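Local coordinates for protein botulinum neurotoxin type C1 (Clostridium botulinum, PDB 3N7K) that probably binds gangliosides on nerve cells through the receptor-binding domain of the neurotoxin heavy chain, at residues A[122-127]-A[153-158]. Residues are numbered along the deposited sequence; the frame is centred on the assembly and turned at random.
Sequences SEQSIN and GNMKIY
With CG1 anti to the backbone N (chi1 -163°) and the chain extended beyond it, Ile126 reaches across to lay its CD1 on the backbone of the facing strand, 3.2 Å from Met155 O and 3.5 Å from Lys156 CA. Its two branches, CG1 and CG2, both meet the CG2 methyl of Ile157, with Ile126 CG1 at 4.0 Å, the two side chains running side by side in opposite senses. Met155 answers from the other strand: its extended chain turns at the last torsion, bringing CE to 3.5 Å from Gln124 O while SD lies 3.9 Å from Gln124 CG. Gln124 thus contributes its aliphatic part, whereas the backbone N-H of Lys170 bonds to Gln124 OE1. Met155, which is buried, also touches Phe114 and Leu116 of strand 111-117 and Ile167 of strand 162-168. The axes of segments 122-127 and 154-158 come within 7.1 Å, their N-to-C directions 30° apart, and the strands belong to different sheets: 122-129 pairs with 111-117, 154-159 with 143-150 and 162-168. Such face-to-face packing of two antiparallel sheets is characteristic of the concanavalin-like jelly-roll sandwich that forms the N-terminal half of clostridial neurotoxin receptor-binding domains.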
# COMPACT_ATOMS: atom_id res chain seq x y z
N SER A 122 -1.21 -24.35 -24.56
CA SER A 122 -2.27 -24.33 -23.56
C SER A 122 -1.83 -23.79 -22.20
O SER A 122 -0.81 -24.20 -21.65
CB SER A 122 -2.84 -25.73 -23.36
OG SER A 122 -3.86 -25.72 -22.39
N GLU A 123 -2.64 -22.87 -21.67
CA GLU A 123 -2.39 -22.25 -20.38
C GLU A 123 -3.71 -22.04 -19.67
O GLU A 123 -4.75 -22.46 -20.16
CB GLU A 123 -1.72 -20.89 -20.57
CG GLU A 123 -2.44 -20.01 -21.57
CD GLU A 123 -2.29 -18.52 -21.27
OE1 GLU A 123 -2.93 -18.04 -20.31
OE2 GLU A 123 -1.52 -17.84 -21.99
N GLN A 124 -3.65 -21.42 -18.50
CA GLN A 124 -4.84 -21.10 -17.69
C GLN A 124 -4.40 -20.04 -16.69
O GLN A 124 -3.69 -20.32 -15.73
CB GLN A 124 -5.38 -22.36 -16.98
CG GLN A 124 -6.54 -22.07 -16.01
CD GLN A 124 -7.65 -23.15 -16.01
OE1 GLN A 124 -7.38 -24.35 -15.90
NE2 GLN A 124 -8.89 -22.71 -16.13
N SER A 125 -4.80 -18.80 -16.95
CA SER A 125 -4.42 -17.69 -16.09
C SER A 125 -5.57 -17.12 -15.29
O SER A 125 -6.73 -17.35 -15.59
CB SER A 125 -3.79 -16.55 -16.92
OG SER A 125 -2.59 -16.96 -17.54
N ILE A 126 -5.21 -16.38 -14.25
CA ILE A 126 -6.19 -15.75 -13.38
C ILE A 126 -5.49 -14.44 -13.05
O ILE A 126 -4.26 -14.37 -13.07
CB ILE A 126 -6.43 -16.65 -12.11
CG1 ILE A 126 -7.72 -16.23 -11.41
CG2 ILE A 126 -5.24 -16.58 -11.14
CD1 ILE A 126 -8.15 -17.17 -10.32
N ASN A 127 -6.24 -13.37 -12.78
CA ASN A 127 -5.56 -12.13 -12.48
C ASN A 127 -6.25 -11.20 -11.51
O ASN A 127 -7.36 -11.45 -11.05
CB ASN A 127 -5.28 -11.35 -13.77
CG ASN A 127 -6.56 -10.86 -14.47
OD1 ASN A 127 -7.01 -11.47 -15.44
ND2 ASN A 127 -7.15 -9.77 -13.97
N GLY A 153 -10.37 -28.99 -8.32
CA GLY A 153 -11.33 -27.96 -7.97
C GLY A 153 -10.99 -26.61 -8.55
O GLY A 153 -10.79 -26.45 -9.76
N ASN A 154 -10.90 -25.61 -7.68
CA ASN A 154 -10.63 -24.27 -8.13
C ASN A 154 -9.23 -23.67 -7.93
O ASN A 154 -8.44 -24.08 -7.07
CB ASN A 154 -11.67 -23.33 -7.52
CG ASN A 154 -13.07 -23.61 -8.03
OD1 ASN A 154 -13.38 -23.33 -9.19
ND2 ASN A 154 -13.91 -24.18 -7.18
N MET A 155 -8.95 -22.68 -8.77
CA MET A 155 -7.72 -21.93 -8.77
C MET A 155 -8.17 -20.50 -8.46
O MET A 155 -9.06 -19.97 -9.13
CB MET A 155 -7.10 -22.00 -10.17
CG MET A 155 -6.14 -20.88 -10.54
SD MET A 155 -5.84 -20.91 -12.32
CE MET A 155 -4.11 -21.36 -12.39
N LYS A 156 -7.59 -19.89 -7.44
CA LYS A 156 -7.97 -18.52 -7.08
C LYS A 156 -6.81 -17.66 -6.64
O LYS A 156 -5.72 -18.15 -6.34
CB LYS A 156 -9.03 -18.51 -5.98
CG LYS A 156 -9.50 -19.86 -5.48
CD LYS A 156 -10.72 -19.67 -4.60
CE LYS A 156 -11.24 -20.98 -4.02
NZ LYS A 156 -10.25 -21.65 -3.13
N ILE A 157 -7.05 -16.36 -6.60
CA ILE A 157 -6.03 -15.42 -6.20
C ILE A 157 -6.64 -14.38 -5.26
O ILE A 157 -7.75 -13.92 -5.48
CB ILE A 157 -5.40 -14.72 -7.43
CG1 ILE A 157 -4.38 -13.67 -6.98
CG2 ILE A 157 -6.48 -14.09 -8.30
CD1 ILE A 157 -3.55 -13.10 -8.09
N TYR A 158 -5.90 -14.04 -4.20
CA TYR A 158 -6.35 -13.05 -3.23
C TYR A 158 -5.36 -11.89 -3.13
O TYR A 158 -4.16 -12.09 -3.21
CB TYR A 158 -6.46 -13.65 -1.83
CG TYR A 158 -7.25 -14.93 -1.71
CD1 TYR A 158 -8.37 -14.99 -0.88
CD2 TYR A 158 -6.86 -16.08 -2.38
CE1 TYR A 158 -9.08 -16.17 -0.72
CE2 TYR A 158 -7.57 -17.27 -2.23
CZ TYR A 158 -8.68 -17.30 -1.39
OH TYR A 158 -9.38 -18.46 -1.21